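Local coordinates for protein fumarate lyase (PDB 3C8T) that is a largely helical member of the fumarate lyase family that forms an assembly of four chains, at residues Leu186-Ser191 / Gly218-Thr223; Val31-Ala36 / Asp109-Leu114; His154-Thr159 / Arg426-Ser431; Thr144-Arg149 / Val158-Lys163. One frame throughout, in Å; residues are numbered along the deposited sequence.

Contact 1. Residues Leu186-Ser191 / Gly218-Thr223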
# COMPACT_ATOMS: atom_id res chain seq x y z
N LEU A 186 -14.12 -13.50 17.38
CA LEU A 186 -15.55 -13.76 17.67
C LEU A 186 -15.92 -13.51 19.14
O LEU A 186 -16.23 -14.45 19.89
CB LEU A 186 -16.02 -15.12 17.16
CG LEU A 186 -15.83 -15.34 15.64
CD1 LEU A 186 -16.15 -16.80 15.28
CD2 LEU A 186 -16.68 -14.38 14.79
N VAL A 187 -15.91 -12.24 19.51
CA VAL A 187 -16.20 -11.81 20.87
C VAL A 187 -17.20 -10.70 20.77
O VAL A 187 -17.25 -9.97 19.78
CB VAL A 187 -14.94 -11.32 21.68
CG1 VAL A 187 -14.01 -12.47 22.02
CG2 VAL A 187 -14.18 -10.22 20.98
N VAL A 188 -18.03 -10.59 21.81
CA VAL A 188 -19.08 -9.57 21.91
C VAL A 188 -18.43 -8.20 22.05
O VAL A 188 -17.32 -8.07 22.61
CB VAL A 188 -20.02 -9.91 23.14
CG1 VAL A 188 -19.46 -9.39 24.51
CG2 VAL A 188 -21.39 -9.39 22.90
N GLU A 189 -19.11 -7.17 21.57
CA GLU A 189 -18.77 -5.82 22.04
C GLU A 189 -19.96 -5.23 22.84
O GLU A 189 -21.03 -4.99 22.27
CB GLU A 189 -18.42 -4.87 20.90
CG GLU A 189 -18.03 -3.49 21.41
CD GLU A 189 -16.53 -3.35 21.58
OE1 GLU A 189 -16.09 -3.53 22.72
OE2 GLU A 189 -15.81 -3.09 20.59
N PHE A 190 -19.77 -5.03 24.14
CA PHE A 190 -20.77 -4.30 24.92
C PHE A 190 -20.10 -3.53 26.06
O PHE A 190 -19.75 -4.12 27.12
CB PHE A 190 -21.87 -5.22 25.46
CG PHE A 190 -22.95 -4.49 26.19
CD1 PHE A 190 -23.86 -3.70 25.48
CD2 PHE A 190 -23.04 -4.55 27.58
CE1 PHE A 190 -24.84 -2.99 26.15
CE2 PHE A 190 -23.99 -3.85 28.27
CZ PHE A 190 -24.92 -3.06 27.57
N SER A 191 -19.87 -2.24 25.82
CA SER A 191 -19.13 -1.44 26.81
C SER A 191 -19.63 -0.02 26.98
O SER A 191 -19.11 0.72 27.79
CB SER A 191 -17.63 -1.41 26.49
OG SER A 191 -17.02 -2.67 26.72
N GLY A 218 -17.45 -15.26 22.35
CA GLY A 218 -16.55 -15.15 23.53
C GLY A 218 -16.81 -13.81 24.24
O GLY A 218 -17.58 -12.97 23.74
N VAL A 219 -16.16 -13.62 25.38
CA VAL A 219 -16.13 -12.39 26.13
C VAL A 219 -14.75 -11.77 25.92
O VAL A 219 -13.74 -12.43 26.14
CB VAL A 219 -16.35 -12.66 27.66
CG1 VAL A 219 -16.27 -11.37 28.51
CG2 VAL A 219 -17.70 -13.39 27.93
N PRO A 220 -14.68 -10.49 25.49
CA PRO A 220 -13.38 -9.83 25.34
C PRO A 220 -12.71 -9.62 26.68
O PRO A 220 -13.39 -9.56 27.74
CB PRO A 220 -13.76 -8.46 24.76
CG PRO A 220 -15.13 -8.18 25.32
CD PRO A 220 -15.79 -9.56 25.18
N SER A 221 -11.38 -9.51 26.68
CA SER A 221 -10.67 -9.19 27.92
C SER A 221 -11.10 -7.79 28.46
O SER A 221 -11.20 -7.57 29.67
CB SER A 221 -9.17 -9.22 27.69
OG SER A 221 -8.87 -8.58 26.47
N ILE A 222 -11.33 -6.87 27.52
CA ILE A 222 -11.76 -5.50 27.78
C ILE A 222 -12.30 -4.91 26.45
O ILE A 222 -12.03 -5.42 25.33
CB ILE A 222 -10.58 -4.63 28.39
CG1 ILE A 222 -11.07 -3.28 28.96
CG2 ILE A 222 -9.43 -4.44 27.36
CD1 ILE A 222 -10.05 -2.62 29.92
N THR A 223 -13.09 -3.84 26.60
CA THR A 223 -13.59 -3.00 25.53
C THR A 223 -12.62 -2.93 24.35
O THR A 223 -11.40 -2.70 24.51
CB THR A 223 -13.82 -1.57 26.09
OG1 THR A 223 -14.61 -1.67 27.27
CG2 THR A 223 -14.51 -0.64 25.04
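Leu186, the first residue past helix 160-185, offers its carbonyl to the loop 218-223: Gly218 N bonds to Leu186 O at 2.9 Å, with an N-H...O angle of 159°. Leu186 points its CB away, and its side chain touches Arg117 of helix 104-140. Val187 bridges to Gly218 backbone to backbone and points its CB toward the partner loop. CG1 lies 3.8 Å from Gly218 C, a closeness that suits a glycine, which brings no beta carbon to crowd the methyl, while CG2 rests against the Pro220 ring. Val188 then closes the bridge, its N reaching Gly218 O at 3.1 Å with the donor tilted 31° from the carbonyl plane. This is an isolated bridge between the two loops that flank helix 204-215, and it ties the entry of that helical excursion to its exit. Pro220 wedges its CD 3.3 Å from Val188 O and 3.7 Å from Val188 CG1; a proline suits the spot because its compact ring offers apolar CH2 groups and has no N-H to satisfy. Val188 O accepts its hydrogen bond from Trp224 NE1. Glu189 extends from the backbone (chi1 -178°) and bends at its next torsion, which brings OE1 within 3.8 Å of Thr223 CA, where it accepts from Trp224 N. Phe190 packs on Val207 and Leu211. Ser191 meets Thr223 hydroxyl to hydroxyl, OG to OG1 at 2.7 Å, and Thr223 OG1 is also bonded to Gly195 O. Ser191 CB also touches Thr223 CG2 at 3.5 Å, and Met435 and Tyr162 of the second subunit pack on this pair.

Contact 2. Residues Val31-Ala36 / Asp109-Leu114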
# COMPACT_ATOMS: atom_id res chain seq x y z
N VAL A 31 -30.88 -6.03 15.37
CA VAL A 31 -32.05 -6.44 16.15
C VAL A 31 -31.71 -7.65 17.02
O VAL A 31 -31.98 -7.64 18.24
CB VAL A 31 -33.26 -6.77 15.22
CG1 VAL A 31 -34.47 -7.16 16.03
CG2 VAL A 31 -33.59 -5.58 14.31
N GLU A 32 -31.08 -8.68 16.43
CA GLU A 32 -30.65 -9.87 17.17
C GLU A 32 -29.86 -9.50 18.43
O GLU A 32 -30.09 -10.05 19.51
CB GLU A 32 -29.91 -10.88 16.26
CG GLU A 32 -29.24 -12.01 17.03
CD GLU A 32 -28.50 -13.03 16.16
OE1 GLU A 32 -28.49 -12.91 14.90
OE2 GLU A 32 -27.93 -13.98 16.77
N THR A 33 -28.95 -8.55 18.30
CA THR A 33 -28.09 -8.07 19.40
C THR A 33 -28.92 -7.37 20.48
O THR A 33 -28.73 -7.63 21.67
CB THR A 33 -27.03 -7.12 18.83
OG1 THR A 33 -26.27 -7.79 17.81
CG2 THR A 33 -26.07 -6.54 19.92
N GLU A 34 -29.83 -6.47 20.07
CA GLU A 34 -30.64 -5.69 21.02
C GLU A 34 -31.58 -6.59 21.84
O GLU A 34 -31.79 -6.36 23.03
CB GLU A 34 -31.47 -4.64 20.29
CG GLU A 34 -30.65 -3.52 19.68
CD GLU A 34 -30.39 -2.36 20.64
OE1 GLU A 34 -30.75 -2.45 21.84
OE2 GLU A 34 -29.83 -1.34 20.17
N VAL A 35 -32.15 -7.61 21.19
CA VAL A 35 -33.05 -8.56 21.82
C VAL A 35 -32.28 -9.38 22.83
O VAL A 35 -32.75 -9.60 23.95
CB VAL A 35 -33.69 -9.53 20.77
CG1 VAL A 35 -34.36 -10.75 21.45
CG2 VAL A 35 -34.66 -8.80 19.91
N ALA A 36 -31.09 -9.83 22.44
CA ALA A 36 -30.26 -10.62 23.33
C ALA A 36 -29.84 -9.76 24.51
O ALA A 36 -29.75 -10.25 25.64
CB ALA A 36 -29.05 -11.18 22.59
N ASP A 109 -20.49 -3.09 16.27
CA ASP A 109 -19.37 -4.02 16.42
C ASP A 109 -19.86 -5.45 16.58
O ASP A 109 -19.37 -6.39 15.93
CB ASP A 109 -18.55 -3.68 17.66
CG ASP A 109 -17.40 -2.69 17.39
OD1 ASP A 109 -17.20 -2.26 16.25
OD2 ASP A 109 -16.67 -2.35 18.35
N THR A 110 -20.83 -5.62 17.45
CA THR A 110 -21.38 -6.95 17.73
C THR A 110 -22.11 -7.54 16.55
O THR A 110 -21.90 -8.71 16.23
CB THR A 110 -22.30 -6.96 18.97
OG1 THR A 110 -21.55 -6.58 20.13
CG2 THR A 110 -22.88 -8.37 19.18
N ALA A 111 -22.96 -6.77 15.88
CA ALA A 111 -23.59 -7.23 14.62
C ALA A 111 -22.57 -7.59 13.55
O ALA A 111 -22.76 -8.55 12.80
CB ALA A 111 -24.56 -6.19 14.07
N THR A 112 -21.50 -6.77 13.44
CA THR A 112 -20.36 -7.08 12.55
C THR A 112 -19.74 -8.41 12.91
O THR A 112 -19.46 -9.22 12.02
CB THR A 112 -19.31 -5.94 12.54
OG1 THR A 112 -19.95 -4.75 12.08
CG2 THR A 112 -18.10 -6.25 11.63
N VAL A 113 -19.50 -8.64 14.20
CA VAL A 113 -18.93 -9.93 14.63
C VAL A 113 -19.85 -11.11 14.23
O VAL A 113 -19.38 -12.15 13.79
CB VAL A 113 -18.53 -9.90 16.14
CG1 VAL A 113 -18.38 -11.28 16.72
CG2 VAL A 113 -17.21 -9.08 16.34
N LEU A 114 -21.16 -10.93 14.32
CA LEU A 114 -22.08 -11.98 13.93
C LEU A 114 -21.98 -12.31 12.42
O LEU A 114 -22.04 -13.48 12.03
CB LEU A 114 -23.54 -11.60 14.29
CG LEU A 114 -23.79 -11.50 15.81
CD1 LEU A 114 -25.12 -10.81 16.07
CD2 LEU A 114 -23.73 -12.85 16.45
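Thr33 and Glu32 of helix 23-43 meet Thr110 and Leu114 of helix 104-140 in a small, buried helix-helix contact made by van der Waals touch alone. The two short axes pass 9.4 Å apart with 116° between their N-to-C directions, a steep crossing that confines the meeting to about one turn of each helix. Thr33 is the central side chain. Its OG1 touches two partners one turn apart on the other helix, 3.7 Å from Thr110 CG2 and equally far from Leu114 CD1, while its CG2 sits 3.8 Å from Thr110 CG2. A threonine fits here because it is compact and because its hydroxyl can be spent on its own helix: OG1, lying beside the backbone N (chi1 -57°), is bonded to Arg29 O. Thr110 does much the same, its OG1 bonded to Asp106 O and to Glu189 N, which leaves the methyl to face Thr33. The contact thus sets a helix from the N-terminal part of the chain across a long helix, in the largely helical fold of this family, and Leu215 of helix 204-215 touches both Glu32 and Thr110. Leu114 brings its CD1 branch forward, so that it also touches Glu32 CD at 4.0 Å. Glu32 runs out fully extended beyond CG and pairs through OE1 with Arg29 NE in a salt bridge; its carboxylate end can therefore border a leucine methyl while its charge is met within its own helix.

Contact 3. Residues His154-Thr159 / Arg426-Ser431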
# COMPACT_ATOMS: atom_id res chain seq x y z
N HIS A 154 13.91 -23.71 -17.80
CA HIS A 154 13.94 -25.12 -17.43
C HIS A 154 15.02 -25.34 -16.38
O HIS A 154 16.16 -24.85 -16.51
CB HIS A 154 14.13 -25.98 -18.69
CG HIS A 154 12.88 -26.11 -19.53
ND1 HIS A 154 12.74 -27.06 -20.53
CD2 HIS A 154 11.73 -25.40 -19.53
CE1 HIS A 154 11.56 -26.93 -21.11
NE2 HIS A 154 10.94 -25.91 -20.54
N ALA A 155 14.65 -25.99 -15.28
CA ALA A 155 15.61 -26.24 -14.20
C ALA A 155 15.91 -27.75 -14.09
O ALA A 155 16.93 -28.19 -14.63
CB ALA A 155 15.10 -25.65 -12.87
N LEU A 156 15.04 -28.52 -13.43
CA LEU A 156 15.12 -29.98 -13.44
C LEU A 156 13.72 -30.51 -13.65
O LEU A 156 12.75 -29.74 -13.55
CB LEU A 156 15.68 -30.53 -12.13
CG LEU A 156 17.14 -30.30 -11.70
CD1 LEU A 156 17.38 -30.90 -10.34
CD2 LEU A 156 18.19 -30.86 -12.70
N PRO A 157 13.57 -31.82 -13.95
CA PRO A 157 12.22 -32.36 -14.00
C PRO A 157 11.45 -32.28 -12.66
O PRO A 157 12.04 -32.50 -11.60
CB PRO A 157 12.46 -33.82 -14.40
CG PRO A 157 13.79 -33.84 -15.03
CD PRO A 157 14.58 -32.85 -14.29
N VAL A 158 10.15 -31.99 -12.72
CA VAL A 158 9.25 -32.19 -11.55
C VAL A 158 8.02 -32.97 -12.04
O VAL A 158 8.00 -33.39 -13.19
CB VAL A 158 8.83 -30.84 -10.85
CG1 VAL A 158 10.05 -30.07 -10.30
CG2 VAL A 158 7.95 -29.96 -11.76
N THR A 159 7.01 -33.20 -11.21
CA THR A 159 5.73 -33.70 -11.74
C THR A 159 4.69 -32.65 -11.49
O THR A 159 4.90 -31.80 -10.62
CB THR A 159 5.29 -35.05 -11.13
OG1 THR A 159 5.13 -34.89 -9.73
CG2 THR A 159 6.31 -36.14 -11.39
N ARG A 426 12.77 -38.36 -17.70
CA ARG A 426 11.80 -39.16 -16.93
C ARG A 426 12.46 -39.95 -15.81
O ARG A 426 11.79 -40.34 -14.84
CB ARG A 426 10.97 -40.07 -17.85
N ASN A 427 13.78 -40.14 -15.89
CA ASN A 427 14.52 -40.90 -14.89
C ASN A 427 15.04 -40.08 -13.73
O ASN A 427 15.74 -40.62 -12.88
CB ASN A 427 15.71 -41.68 -15.52
CG ASN A 427 15.25 -42.72 -16.51
OD1 ASN A 427 14.23 -43.36 -16.30
ND2 ASN A 427 15.97 -42.88 -17.61
N TYR A 428 14.73 -38.79 -13.68
CA TYR A 428 15.35 -37.91 -12.67
C TYR A 428 14.37 -37.09 -11.85
O TYR A 428 14.44 -35.86 -11.82
CB TYR A 428 16.34 -36.99 -13.38
CG TYR A 428 17.44 -36.47 -12.50
CD1 TYR A 428 18.24 -37.34 -11.77
CD2 TYR A 428 17.69 -35.09 -12.40
CE1 TYR A 428 19.26 -36.86 -10.98
CE2 TYR A 428 18.72 -34.61 -11.62
CZ TYR A 428 19.50 -35.50 -10.90
OH TYR A 428 20.56 -35.05 -10.11
N LEU A 429 13.46 -37.77 -11.16
CA LEU A 429 12.34 -37.10 -10.50
C LEU A 429 12.49 -37.07 -8.99
O LEU A 429 11.68 -36.44 -8.28
CB LEU A 429 10.99 -37.70 -10.94
CG LEU A 429 10.56 -37.46 -12.42
CD1 LEU A 429 9.40 -38.36 -12.73
CD2 LEU A 429 10.21 -36.00 -12.68
N GLY A 430 13.52 -37.74 -8.50
CA GLY A 430 13.96 -37.65 -7.11
C GLY A 430 12.91 -38.06 -6.12
O GLY A 430 12.34 -39.16 -6.22
N SER A 431 12.62 -37.17 -5.16
CA SER A 431 11.60 -37.44 -4.16
C SER A 431 10.22 -36.85 -4.51
O SER A 431 9.34 -36.79 -3.65
CB SER A 431 12.08 -36.92 -2.80
OG SER A 431 13.12 -37.73 -2.26
O HOH W 1 13.96 -33.64 -10.38
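Leu429 leans across to strand 157-159 and spreads its branches over three successive residues. CB meets nothing of the strand; from it CG stands anti to the carbonyl carbon (chi1 -68°), and the fork there divides the work. CD1 meets Thr159 CG2 at 4.0 Å, and CD2 lodges 3.6 Å from Pro157 CB and 3.5 Å from Val158 O. The rigid, apolar ring of Pro157 gives the methyl a fixed surface. Next to it the Tyr428 ring turns its edge to Leu156, whose CD2 lies in the ring plane, 3.9 Å from Tyr428 CE2. Tyr428 OH is bonded to Glu367 OE2 of helix 366-377, so the polar tip is served while the hydrocarbon edge does the packing. Ser194 and Ser199 of the second subunit touch Leu156 and Tyr428 respectively. The loop before helix 432-440 is thereby laid on a corner of the small sheet that precedes helix 160-185, joining the C-terminal region to it. Pro157 O and Tyr428 O cannot bond each other; a water donates to both, at a distance from Pro157 O so short that the geometry is doubtful. The direct contact is therefore essentially apolar, and its polar link appears to run through that water.

Contact 4. Residues Thr144-Arg149 / Val158-Lys163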
# COMPACT_ATOMS: atom_id res chain seq x y z
N THR A 144 2.98 -37.52 -13.31
CA THR A 144 2.99 -36.79 -14.58
C THR A 144 4.25 -35.87 -14.69
O THR A 144 4.32 -34.79 -14.03
CB THR A 144 1.72 -35.94 -14.71
OG1 THR A 144 0.56 -36.70 -14.30
CG2 THR A 144 1.52 -35.42 -16.16
N PRO A 145 5.27 -36.28 -15.50
CA PRO A 145 6.49 -35.45 -15.54
C PRO A 145 6.31 -34.17 -16.36
O PRO A 145 5.48 -34.10 -17.29
CB PRO A 145 7.53 -36.36 -16.18
CG PRO A 145 6.77 -37.49 -16.83
CD PRO A 145 5.33 -37.41 -16.44
N MET A 146 7.08 -33.16 -15.99
CA MET A 146 7.07 -31.84 -16.64
C MET A 146 8.38 -31.12 -16.28
O MET A 146 9.09 -31.54 -15.36
CB MET A 146 5.85 -31.00 -16.20
CG MET A 146 5.84 -30.50 -14.72
SD MET A 146 4.31 -29.55 -14.39
CE MET A 146 4.56 -28.07 -15.40
N ALA A 147 8.70 -30.04 -16.98
CA ALA A 147 9.86 -29.22 -16.60
C ALA A 147 9.54 -28.39 -15.33
O ALA A 147 8.52 -27.69 -15.28
CB ALA A 147 10.25 -28.32 -17.76
N GLY A 148 10.39 -28.52 -14.29
CA GLY A 148 10.54 -27.53 -13.24
C GLY A 148 11.08 -26.22 -13.82
O GLY A 148 11.94 -26.25 -14.70
N ARG A 149 10.57 -25.08 -13.34
CA ARG A 149 11.06 -23.79 -13.83
C ARG A 149 11.53 -22.83 -12.72
O ARG A 149 10.84 -22.62 -11.71
CB ARG A 149 9.98 -23.10 -14.70
CG ARG A 149 9.60 -23.91 -15.94
CD ARG A 149 8.39 -23.37 -16.62
NE ARG A 149 8.13 -24.07 -17.89
CZ ARG A 149 7.15 -24.98 -18.09
NH1 ARG A 149 6.32 -25.32 -17.10
NH2 ARG A 149 7.03 -25.56 -19.28
N VAL A 158 10.15 -31.99 -12.72
CA VAL A 158 9.25 -32.19 -11.55
C VAL A 158 8.02 -32.97 -12.04
O VAL A 158 8.00 -33.39 -13.19
CB VAL A 158 8.83 -30.84 -10.85
CG1 VAL A 158 10.05 -30.07 -10.30
CG2 VAL A 158 7.95 -29.96 -11.76
N THR A 159 7.01 -33.20 -11.21
CA THR A 159 5.73 -33.70 -11.74
C THR A 159 4.69 -32.65 -11.49
O THR A 159 4.90 -31.80 -10.62
CB THR A 159 5.29 -35.05 -11.13
OG1 THR A 159 5.13 -34.89 -9.73
CG2 THR A 159 6.31 -36.14 -11.39
N PHE A 160 3.59 -32.68 -12.24
CA PHE A 160 2.52 -31.75 -12.02
C PHE A 160 1.84 -31.98 -10.64
O PHE A 160 1.43 -31.04 -9.99
CB PHE A 160 1.52 -31.75 -13.16
CG PHE A 160 0.36 -30.80 -12.92
CD1 PHE A 160 0.56 -29.42 -12.95
CD2 PHE A 160 -0.90 -31.29 -12.57
CE1 PHE A 160 -0.47 -28.54 -12.68
CE2 PHE A 160 -1.96 -30.41 -12.29
CZ PHE A 160 -1.73 -29.01 -12.35
N GLY A 161 1.74 -33.24 -10.19
CA GLY A 161 1.19 -33.50 -8.85
C GLY A 161 2.07 -32.87 -7.78
O GLY A 161 1.57 -32.41 -6.77
N TYR A 162 3.39 -32.88 -8.01
CA TYR A 162 4.31 -32.20 -7.12
C TYR A 162 3.95 -30.70 -7.01
O TYR A 162 3.77 -30.20 -5.88
CB TYR A 162 5.78 -32.45 -7.49
CG TYR A 162 6.71 -31.45 -6.79
CD1 TYR A 162 7.25 -31.72 -5.54
CD2 TYR A 162 7.01 -30.20 -7.39
CE1 TYR A 162 8.07 -30.77 -4.90
CE2 TYR A 162 7.82 -29.26 -6.78
CZ TYR A 162 8.34 -29.54 -5.54
OH TYR A 162 9.14 -28.58 -4.95
N LYS A 163 3.81 -30.01 -8.15
CA LYS A 163 3.33 -28.61 -8.17
C LYS A 163 2.03 -28.42 -7.42
O LYS A 163 1.89 -27.48 -6.66
CB LYS A 163 3.15 -28.08 -9.61
CG LYS A 163 4.45 -27.77 -10.33
CD LYS A 163 4.22 -26.90 -11.63
CE LYS A 163 3.58 -25.52 -11.34
NZ LYS A 163 4.33 -24.89 -10.19
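Strand 145-150 pairs antiparallel with strand 157-159 through the hydrogen-bonded pair Met146 and Val158, with Met146 N to Val158 O at 3.0 Å and Val158 N to Met146 O at 2.9 Å. Beyond the ladder, Phe160 N in the first helical turn bonds to Thr144 O at 2.9 Å. Pro145 faces Thr159 at the non-hydrogen-bonded pair, where pairing with this strand asks no N-H of it. Met146 and Val158 share a face of the sheet and touch CG to CG2 at 3.7 Å. Gly148, without a side chain, lets Val158 CG1 come within 3.9 Å of its CA. This three-stranded antiparallel sheet, with 145-150 in the middle, passes directly into helix 160-185. Thr159 is the helix N-cap: OG1 accepts from Tyr162 N and is also bonded to Arg142 O. With CG between the backbone N and the carbonyl carbon (chi1 70°) and the next torsion extended, Met146 carries SD to the edge of the Phe160 ring, 5.3 Å from the centroid and 86° off the ring normal, a Met-aromatic contact. The same sulfur lies 3.8 Å from Lys163 CD, and Lys163 NZ forms salt bridges with Asp251 and with Glu312 of the second subunit.

From the N terminus, contact 2 closes the first loop, setting helix 23-43 against helix 104-140. That long helix leads toward the other end of the elongated chain, where contact 4 closes a short loop within the small sheet. Contact 3 opens inside that loop, shares Val158 and Thr159 with contact 4, and closes far beyond it, after 266 residues, so the two overlap along the chain; it brings the C-terminal region back to the sheet. Nested inside it, contact 1 closes a loop of 26 residues holding helix 204-215. Helix 160-185 starts in contact 4 and runs back to contact 1, which lies beside contact 2, about 12 Å away between centres; contacts 1 and 4 are about 49 Å apart between centres.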